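Local atomic coordinates of UDP-N-acetylglucosamine 3-dehydrogenase (Acidithiobacillus ferrooxidans, PDB entry 7BVJ), a protein that catalyses the NAD(+)-dependent oxidation of the glucosamine 3-position of UDP-N-acetylglucosamine to a ketone, a step in making the diamino sugar of lipid A. Residues Gly84-Ile89 / His111-Ile116; Glu90-Leu95 / Val157-Met162; Leu240-Arg245 / Glu259-Ala264. All blocks are in the same frame, centred on the assembly; numbering follows the deposited sequence.

Interaction 1 (Gly84-Ile89 / His111-Ile116); sequences GVHCLI and HLVLAI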
loop_
_atom_site.group_PDB
_atom_site.type_symbol
_atom_site.label_atom_id
_atom_site.label_comp_id
_atom_site.label_asym_id
_atom_site.label_seq_id
_atom_site.Cartn_x
_atom_site.Cartn_y
_atom_site.Cartn_z
ATOM N N GLY A 84 15.175 -14.104 -13.039
ATOM C CA GLY A 84 15.244 -12.861 -13.800
ATOM C C GLY A 84 13.894 -12.253 -14.106
ATOM O O GLY A 84 13.737 -11.607 -15.148
ATOM N N VAL A 85 12.907 -12.446 -13.228
ATOM C CA VAL A 85 11.542 -11.975 -13.438
ATOM C C VAL A 85 11.290 -10.775 -12.518
ATOM O O VAL A 85 11.542 -10.844 -11.307
ATOM C CB VAL A 85 10.525 -13.112 -13.196
ATOM C CG1 VAL A 85 9.081 -12.584 -13.141
ATOM C CG2 VAL A 85 10.655 -14.216 -14.285
ATOM N N HIS A 86 10.810 -9.672 -13.093
ATOM C CA HIS A 86 10.459 -8.494 -12.298
ATOM C C HIS A 86 9.245 -8.783 -11.407
ATOM O O HIS A 86 8.387 -9.612 -11.736
ATOM C CB HIS A 86 10.149 -7.301 -13.201
ATOM C CG HIS A 86 11.151 -7.061 -14.296
ATOM N ND1 HIS A 86 12.306 -6.331 -14.113
ATOM C CD2 HIS A 86 11.135 -7.405 -15.604
ATOM C CE1 HIS A 86 12.977 -6.269 -15.250
ATOM N NE2 HIS A 86 12.280 -6.904 -16.173
ATOM N N CYS A 87 9.155 -8.067 -10.276
ATOM C CA CYS A 87 8.179 -8.387 -9.231
ATOM C C CYS A 87 7.444 -7.156 -8.723
ATOM O O CYS A 87 8.070 -6.160 -8.335
ATOM C CB CYS A 87 8.869 -9.065 -8.034
ATOM S SG CYS A 87 9.519 -10.660 -8.398
ATOM N N LEU A 88 6.119 -7.239 -8.708
ATOM C CA LEU A 88 5.267 -6.358 -7.912
ATOM C C LEU A 88 4.741 -7.185 -6.725
ATOM O O LEU A 88 3.956 -8.123 -6.909
ATOM C CB LEU A 88 4.132 -5.779 -8.770
ATOM C CG LEU A 88 2.905 -5.162 -8.089
ATOM C CD1 LEU A 88 3.315 -4.019 -7.164
ATOM C CD2 LEU A 88 1.876 -4.696 -9.102
ATOM N N ILE A 89 5.187 -6.857 -5.511
ATOM C CA ILE A 89 4.819 -7.597 -4.306
ATOM C C ILE A 89 3.707 -6.843 -3.593
ATOM O O ILE A 89 3.830 -5.637 -3.334
ATOM C CB ILE A 89 6.027 -7.784 -3.374
ATOM C CG1 ILE A 89 7.143 -8.546 -4.088
ATOM C CG2 ILE A 89 5.605 -8.501 -2.075
ATOM C CD1 ILE A 89 8.400 -8.687 -3.270
ATOM N N HIS A 111 19.297 -6.325 -11.866
ATOM C CA HIS A 111 18.746 -5.210 -12.630
ATOM C C HIS A 111 17.262 -5.443 -12.921
ATOM O O HIS A 111 16.795 -5.326 -14.054
ATOM C CB HIS A 111 19.541 -4.972 -13.920
ATOM C CG HIS A 111 20.989 -4.656 -13.691
ATOM N ND1 HIS A 111 22.011 -5.439 -14.185
ATOM C CD2 HIS A 111 21.586 -3.640 -13.019
ATOM C CE1 HIS A 111 23.174 -4.921 -13.829
ATOM N NE2 HIS A 111 22.945 -3.830 -13.119
ATOM N N LEU A 112 16.514 -5.763 -11.866
ATOM C CA LEU A 112 15.084 -6.024 -11.931
ATOM C C LEU A 112 14.315 -4.886 -11.272
ATOM O O LEU A 112 14.812 -4.232 -10.350
ATOM C CB LEU A 112 14.735 -7.347 -11.234
ATOM C CG LEU A 112 15.297 -8.629 -11.863
ATOM C CD1 LEU A 112 14.899 -9.875 -11.039
ATOM C CD2 LEU A 112 14.852 -8.732 -13.322
ATOM N N VAL A 113 13.095 -4.650 -11.756
ATOM C CA VAL A 113 12.203 -3.694 -11.104
ATOM C C VAL A 113 11.532 -4.392 -9.934
ATOM O O VAL A 113 10.976 -5.490 -10.076
ATOM C CB VAL A 113 11.157 -3.139 -12.089
ATOM C CG1 VAL A 113 10.060 -2.407 -11.338
ATOM C CG2 VAL A 113 11.818 -2.204 -13.099
ATOM N N LEU A 114 11.594 -3.764 -8.773
ATOM C CA LEU A 114 10.991 -4.268 -7.554
ATOM C C LEU A 114 9.996 -3.216 -7.090
ATOM O O LEU A 114 10.386 -2.094 -6.751
ATOM C CB LEU A 114 12.071 -4.545 -6.509
ATOM C CG LEU A 114 11.748 -4.884 -5.062
ATOM C CD1 LEU A 114 10.774 -6.063 -4.963
ATOM C CD2 LEU A 114 13.055 -5.194 -4.358
ATOM N N ALA A 115 8.714 -3.562 -7.121
ATOM C CA ALA A 115 7.653 -2.668 -6.695
ATOM C C ALA A 115 6.856 -3.335 -5.583
ATOM O O ALA A 115 6.666 -4.559 -5.583
ATOM C CB ALA A 115 6.742 -2.282 -7.864
ATOM N N ILE A 116 6.421 -2.529 -4.621
ATOM C CA ILE A 116 5.571 -2.980 -3.528
ATOM C C ILE A 116 4.186 -2.390 -3.754
ATOM O O ILE A 116 4.057 -1.221 -4.136
ATOM C CB ILE A 116 6.137 -2.567 -2.152
ATOM C CG1 ILE A 116 7.634 -2.863 -2.065
ATOM C CG2 ILE A 116 5.419 -3.308 -1.028
ATOM C CD1 ILE A 116 8.009 -4.308 -2.402
#

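Interaction 2 (Glu90-Leu95 / Val157-Met162); sequences EKPFTL and VIMDLM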
loop_
_atom_site.group_PDB
_atom_site.type_symbol
_atom_site.label_atom_id
_atom_site.label_comp_id
_atom_site.label_asym_id
_atom_site.label_seq_id
_atom_site.Cartn_x
_atom_site.Cartn_y
_atom_site.Cartn_z
ATOM N N GLU A 90 2.619 -7.538 -3.274
ATOM C CA GLU A 90 1.568 -6.885 -2.501
ATOM C C GLU A 90 2.128 -6.417 -1.157
ATOM O O GLU A 90 3.073 -6.995 -0.617
ATOM C CB GLU A 90 0.380 -7.835 -2.316
ATOM C CG GLU A 90 -0.825 -7.276 -1.554
ATOM C CD GLU A 90 -1.406 -5.986 -2.162
ATOM O OE1 GLU A 90 -1.491 -5.871 -3.410
ATOM O OE2 GLU A 90 -1.797 -5.094 -1.370
ATOM N N LYS A 91 1.590 -5.309 -0.652
ATOM C CA LYS A 91 1.986 -4.860 0.673
ATOM C C LYS A 91 1.391 -5.784 1.737
ATOM O O LYS A 91 0.303 -6.335 1.557
ATOM C CB LYS A 91 1.534 -3.419 0.918
ATOM C CG LYS A 91 0.026 -3.245 0.958
ATOM C CD LYS A 91 -0.529 -3.307 2.387
ATOM C CE LYS A 91 -2.055 -3.316 2.355
ATOM N NZ LYS A 91 -2.671 -4.194 3.387
ATOM N N PRO A 92 2.087 -5.974 2.861
ATOM C CA PRO A 92 3.430 -5.454 3.126
ATOM C C PRO A 92 4.535 -6.283 2.485
ATOM O O PRO A 92 4.357 -7.468 2.233
ATOM C CB PRO A 92 3.523 -5.495 4.651
ATOM C CG PRO A 92 2.594 -6.558 5.056
ATOM C CD PRO A 92 1.480 -6.586 4.058
ATOM N N PHE A 93 5.656 -5.610 2.234
ATOM C CA PHE A 93 6.831 -6.179 1.577
ATOM C C PHE A 93 7.187 -7.558 2.134
ATOM O O PHE A 93 7.170 -8.563 1.406
ATOM C CB PHE A 93 7.987 -5.185 1.766
ATOM C CG PHE A 93 9.190 -5.422 0.889
ATOM C CD1 PHE A 93 9.276 -6.526 0.045
ATOM C CD2 PHE A 93 10.246 -4.511 0.911
ATOM C CE1 PHE A 93 10.385 -6.725 -0.752
ATOM C CE2 PHE A 93 11.368 -4.696 0.113
ATOM C CZ PHE A 93 11.441 -5.811 -0.720
ATOM N N THR A 94 7.535 -7.616 3.420
ATOM C CA THR A 94 8.002 -8.847 4.070
ATOM C C THR A 94 7.598 -8.804 5.544
ATOM O O THR A 94 6.876 -7.905 5.987
ATOM C CB THR A 94 9.524 -9.009 3.948
ATOM O OG1 THR A 94 10.175 -7.804 4.395
ATOM C CG2 THR A 94 9.950 -9.319 2.527
ATOM N N LEU A 95 8.089 -9.773 6.317
ATOM C CA LEU A 95 7.835 -9.802 7.753
ATOM C C LEU A 95 8.855 -9.002 8.543
ATOM O O LEU A 95 8.544 -8.529 9.644
ATOM C CB LEU A 95 7.841 -11.243 8.275
ATOM C CG LEU A 95 6.728 -12.237 7.934
ATOM C CD1 LEU A 95 6.888 -13.468 8.819
ATOM C CD2 LEU A 95 5.320 -11.648 8.065
ATOM N N VAL A 157 -3.723 -4.869 12.533
ATOM C CA VAL A 157 -4.172 -3.480 12.595
ATOM C C VAL A 157 -3.075 -2.507 12.151
ATOM O O VAL A 157 -3.361 -1.495 11.511
ATOM C CB VAL A 157 -4.698 -3.210 14.023
ATOM C CG1 VAL A 157 -4.577 -1.782 14.439
ATOM C CG2 VAL A 157 -6.162 -3.677 14.102
ATOM N N ILE A 158 -1.814 -2.812 12.442
ATOM C CA ILE A 158 -0.706 -1.965 12.016
ATOM C C ILE A 158 -0.232 -2.327 10.611
ATOM O O ILE A 158 -0.150 -1.459 9.735
ATOM C CB ILE A 158 0.448 -2.062 13.033
ATOM C CG1 ILE A 158 -0.070 -1.809 14.447
ATOM C CG2 ILE A 158 1.537 -1.060 12.691
ATOM C CD1 ILE A 158 -0.760 -0.452 14.570
ATOM N N MET A 159 0.076 -3.615 10.377
ATOM C CA MET A 159 0.705 -4.055 9.131
ATOM C C MET A 159 -0.260 -4.115 7.951
ATOM O O MET A 159 0.185 -4.052 6.798
ATOM C CB MET A 159 1.363 -5.430 9.318
ATOM C CG MET A 159 2.391 -5.521 10.455
ATOM S SD MET A 159 3.801 -4.384 10.368
ATOM C CE MET A 159 4.149 -4.472 8.619
ATOM N N ASP A 160 -1.566 -4.234 8.196
ATOM C CA ASP A 160 -2.535 -4.305 7.112
ATOM C C ASP A 160 -3.410 -3.065 6.967
ATOM O O ASP A 160 -4.037 -2.912 5.919
ATOM C CB ASP A 160 -3.451 -5.531 7.289
ATOM C CG ASP A 160 -2.673 -6.839 7.373
ATOM O OD1 ASP A 160 -1.755 -7.054 6.548
ATOM O OD2 ASP A 160 -2.967 -7.646 8.283
ATOM N N LEU A 161 -3.517 -2.214 7.996
ATOM C CA LEU A 161 -4.306 -0.988 7.913
ATOM C C LEU A 161 -3.440 0.254 8.057
ATOM O O LEU A 161 -3.378 1.073 7.132
ATOM C CB LEU A 161 -5.396 -0.968 8.994
ATOM C CG LEU A 161 -6.449 -2.064 9.064
ATOM C CD1 LEU A 161 -7.346 -1.818 10.256
ATOM C CD2 LEU A 161 -7.265 -2.091 7.774
ATOM N N MET A 162 -2.732 0.394 9.177
ATOM C CA MET A 162 -2.063 1.655 9.462
ATOM C C MET A 162 -0.918 1.907 8.500
ATOM O O MET A 162 -0.571 3.068 8.234
ATOM C CB MET A 162 -1.549 1.680 10.899
ATOM C CG MET A 162 -1.294 3.093 11.384
ATOM S SD MET A 162 -0.402 3.185 12.924
ATOM C CE MET A 162 -1.718 2.905 14.130
#

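Interaction 3 (Leu240-Arg245 / Glu259-Ala264); sequences LHIYHR and EAVDLA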
loop_
_atom_site.group_PDB
_atom_site.type_symbol
_atom_site.label_atom_id
_atom_site.label_comp_id
_atom_site.label_asym_id
_atom_site.label_seq_id
_atom_site.Cartn_x
_atom_site.Cartn_y
_atom_site.Cartn_z
ATOM N N LEU A 240 -11.940 15.565 -1.727
ATOM C CA LEU A 240 -10.810 16.341 -1.229
ATOM C C LEU A 240 -11.209 17.803 -1.067
ATOM O O LEU A 240 -11.796 18.398 -1.976
ATOM C CB LEU A 240 -9.600 16.212 -2.167
ATOM C CG LEU A 240 -8.503 17.279 -2.106
ATOM C CD1 LEU A 240 -7.780 17.252 -0.777
ATOM C CD2 LEU A 240 -7.527 17.061 -3.225
ATOM N N HIS A 241 -10.892 18.379 0.091
ATOM C CA HIS A 241 -11.183 19.779 0.383
ATOM C C HIS A 241 -9.923 20.466 0.875
ATOM O O HIS A 241 -9.230 19.934 1.742
ATOM C CB HIS A 241 -12.284 19.915 1.432
ATOM C CG HIS A 241 -13.645 19.634 0.895
ATOM N ND1 HIS A 241 -14.478 20.627 0.428
ATOM C CD2 HIS A 241 -14.302 18.467 0.704
ATOM C CE1 HIS A 241 -15.605 20.084 -0.001
ATOM N NE2 HIS A 241 -15.521 18.775 0.146
ATOM N N ILE A 242 -9.641 21.648 0.334
ATOM C CA ILE A 242 -8.443 22.408 0.672
ATOM C C ILE A 242 -8.876 23.781 1.148
ATOM O O ILE A 242 -9.557 24.511 0.420
ATOM C CB ILE A 242 -7.485 22.522 -0.522
ATOM C CG1 ILE A 242 -7.109 21.130 -1.018
ATOM C CG2 ILE A 242 -6.244 23.316 -0.154
ATOM C CD1 ILE A 242 -6.279 21.146 -2.292
ATOM N N TYR A 243 -8.487 24.135 2.364
ATOM C CA TYR A 243 -8.809 25.430 2.939
ATOM C C TYR A 243 -7.554 26.287 2.919
ATOM O O TYR A 243 -6.476 25.819 3.310
ATOM C CB TYR A 243 -9.340 25.310 4.374
ATOM C CG TYR A 243 -10.614 24.493 4.571
ATOM C CD1 TYR A 243 -11.118 23.674 3.560
ATOM C CD2 TYR A 243 -11.306 24.532 5.781
ATOM C CE1 TYR A 243 -12.268 22.917 3.742
ATOM C CE2 TYR A 243 -12.468 23.780 5.973
ATOM C CZ TYR A 243 -12.944 22.976 4.944
ATOM O OH TYR A 243 -14.091 22.223 5.101
ATOM N N HIS A 244 -7.712 27.531 2.485
ATOM C CA HIS A 244 -6.613 28.521 2.603
ATOM C C HIS A 244 -7.210 29.814 3.153
ATOM O O HIS A 244 -8.388 30.035 2.958
ATOM C CB HIS A 244 -5.824 28.708 1.307
ATOM C CG HIS A 244 -6.639 28.519 0.084
ATOM N ND1 HIS A 244 -6.396 27.496 -0.801
ATOM C CD2 HIS A 244 -7.689 29.211 -0.395
ATOM C CE1 HIS A 244 -7.283 27.546 -1.764
ATOM N NE2 HIS A 244 -8.079 28.601 -1.543
ATOM N N ARG A 245 -6.372 30.694 3.676
ATOM C CA ARG A 245 -6.871 31.951 4.244
ATOM C C ARG A 245 -7.431 32.850 3.135
ATOM O O ARG A 245 -6.708 33.231 2.208
ATOM C CB ARG A 245 -5.763 32.653 5.030
ATOM C CG ARG A 245 -5.118 31.744 6.075
ATOM C CD ARG A 245 -4.135 32.475 6.990
ATOM N NE ARG A 245 -2.828 31.810 7.024
ATOM C CZ ARG A 245 -2.264 31.304 8.121
ATOM N NH1 ARG A 245 -1.069 30.726 8.051
ATOM N NH2 ARG A 245 -2.889 31.384 9.290
ATOM N N GLU A 259 -12.004 25.080 -0.899
ATOM C CA GLU A 259 -12.051 24.656 -2.290
ATOM C C GLU A 259 -12.299 23.153 -2.320
ATOM O O GLU A 259 -11.471 22.367 -1.846
ATOM C CB GLU A 259 -10.760 25.008 -3.015
ATOM C CG GLU A 259 -10.572 24.187 -4.274
ATOM C CD GLU A 259 -9.214 24.376 -4.889
ATOM O OE1 GLU A 259 -9.155 24.436 -6.135
ATOM O OE2 GLU A 259 -8.217 24.477 -4.129
ATOM N N ALA A 260 -13.465 22.804 -2.838
ATOM C CA ALA A 260 -13.887 21.408 -3.037
ATOM C C ALA A 260 -13.207 20.926 -4.312
ATOM O O ALA A 260 -13.506 21.450 -5.351
ATOM C CB ALA A 260 -15.390 21.341 -3.103
ATOM N N VAL A 261 -12.280 19.993 -4.190
ATOM C CA VAL A 261 -11.467 19.541 -5.354
ATOM C C VAL A 261 -12.204 18.477 -6.150
ATOM O O VAL A 261 -12.622 17.470 -5.627
ATOM C CB VAL A 261 -10.041 19.104 -4.995
ATOM C CG1 VAL A 261 -9.286 18.617 -6.201
ATOM C CG2 VAL A 261 -9.282 20.221 -4.367
ATOM N N ASP A 262 -12.319 18.724 -7.448
ATOM C CA ASP A 262 -13.027 17.778 -8.331
ATOM C C ASP A 262 -12.118 16.588 -8.655
ATOM O O ASP A 262 -11.267 16.641 -9.513
ATOM C CB ASP A 262 -13.695 18.474 -9.509
ATOM C CG ASP A 262 -15.008 19.159 -9.195
ATOM O OD1 ASP A 262 -15.692 18.741 -8.256
ATOM O OD2 ASP A 262 -15.325 20.105 -9.907
ATOM N N LEU A 263 -12.354 15.516 -7.944
ATOM C CA LEU A 263 -11.555 14.267 -8.130
ATOM C C LEU A 263 -12.262 13.263 -9.040
ATOM O O LEU A 263 -13.407 12.974 -8.832
ATOM C CB LEU A 263 -11.243 13.550 -6.810
ATOM C CG LEU A 263 -10.378 14.232 -5.756
ATOM C CD1 LEU A 263 -10.259 13.356 -4.529
ATOM C CD2 LEU A 263 -9.020 14.590 -6.287
ATOM N N ALA A 264 -11.520 12.704 -9.968
ATOM C CA ALA A 264 -12.019 11.651 -10.870
ATOM C C ALA A 264 -11.784 10.290 -10.215
ATOM O O ALA A 264 -10.727 10.113 -9.634
ATOM C CB ALA A 264 -11.258 11.727 -12.156
HETATM O O HOH W 1 -13.963 16.342 -3.619
#

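Interaction 1 (Gly84-Ile89 / His111-Ile116)
H86 and L112 meet where two parallel strands of the NAD-binding Rossmann fold begin to pair, 86-90 and 114-117, the two strands of a beta-alpha-beta unit whose helix is 97-110. L112 and H86 lose the most surface here, followed by I89. The imidazole of H86 stands in for a backbone acceptor: V113 N donates to H86 ND1 at 3.0 Å, nearly straight (172°) and close to the ring plane. With CG swung beside its own backbone N (chi1 -47°), the ring leans across to that amide. L112 CD2 sits over a face of the same ring, a CH-pi contact 3.9 Å from the centroid, while its CD1 reaches V85 O. An alanine in place of H86 would probably leave the amide of V113 without this acceptor and the CD2 methyl of L112 without its aromatic support. From there the regular parallel ladder takes over, C87 N to V113 O, A115 N to C87 O, then I89 N to A115 O. V64 and I66 of strand 63-66 bond to the other edge of 86-90. On the face shared by C87, I89, L114 and I116, the side chain of I89 crosses that of L114, and their CD1 methyls touch at 3.9 Å.

Interaction 2 (Glu90-Leu95 / Val157-Met162)
The backbone carbonyl oxygen of D160 accepts a hydrogen bond from the side-chain nitrogen of K91, NZ to O 3.1 Å, a bond that ties the loop after the Rossmann strand 86-90 to helix 157-173 of the C-terminal domain. The approach is bent: NZ comes in at 114° to the C=O bond and 26° out of the carbonyl plane. K91 gets there by a folded chain, CG lying between the backbone N and the carbonyl carbon (chi1 65°), with further bends at chi2 and chi4. Its NZ also lies 4.4 Å from D160 OD1, beyond salt-bridge distance. The other carboxylate oxygen, OD2, accepts from D156 N, just ahead of this segment. K91 is one of two likely candidates for the base that deprotonates the sugar 3''-hydroxyl, so this bond bears on how a possible catalytic side chain is placed. Next along the loop, P92 follows a cis peptide bond and presents its ring to the helix, with CG 3.9 Å from M159 O. A wider pi-type turn runs through 157-162, M162 N bonding to V157 O. M159, its chain bent at chi2 and chi3, curls its terminal methyl back toward the proline, bringing CE to 4.1 Å from P92 CB.

Interaction 3 (Leu240-Arg245 / Glu259-Ala264)
I242 and E259 face each other as an antiparallel, hydrogen-bonded pair in the hairpin of strands 239-245 and 256-261, at one edge of the mixed sheet of the C-terminal domain. Two backbone bonds join them, I242 N to E259 O and E259 N to I242 O, the second 2.8 Å long and close to straight at the hydrogen (173°). Further along, V261 N donates to L240 O at 2.8 Å. Beyond that bond a water spans the strands, accepting from L240 N and donating to V261 O.

The apolar contacts lie on the face carrying L240, I242, E259 and V261. L240 and V261 run side by side and point the same way, L240 CD2 reaching V261 CB at 3.7 Å; an extended first torsion in L240, CG opposite its backbone N (chi1 160°), sets its branches along the valine. I242 CD1 comes against V261 CG2 at an angle, and L263, past the strand, brings CD1 to within 3.8 Å of L240 CB. E259 keeps its chain extended on this face, with CB 3.7 Å from I242 O and OE2 near I242 CB.

On the reverse face, H241 and A260 form the non-hydrogen-bonded pair. The H241 ring passes obliquely by A260, its CE1 3.4 Å from A260 CB, and its ND1 is hydrogen-bonded to the carboxylate of D258. The histidine side chain lies about 6 Å from a bound dihydroxybutane disulfonate, whose pocket includes Y230 and S232.

Those two residues belong to strand 229-234, which pairs with the other side of strand 239-245: the backbone of H241 bonds to S232 and that of Y243 to Y230. Over the apolar face lies helix 124-132, with Y128 touching L240, I242 and V261 and A125 touching L263; strand 256-261 is the last of the sheet within this chain.

How the interactions relate
Interactions 1 and 2 are continuous: the strand of 84-89 runs straight into the 90-95 loop, and their segments alternate along the chain. F93 of that loop turns back onto interaction 1, its CD1 3.5 Å from I116 CD1 and its CZ 4.0 Å from L114 CD2. Toward the cofactor, the side chain of K91 in interaction 2 lies about 8 Å from bound NAD, and that of I89 in interaction 1 about 11 Å. Interaction 3 stands apart, its centre about 36 Å from that of interaction 1 and 30 Å from that of interaction 2. One contact lies within the Rossmann domain, one bridges the two domains and one closes the far edge of the C-terminal sheet.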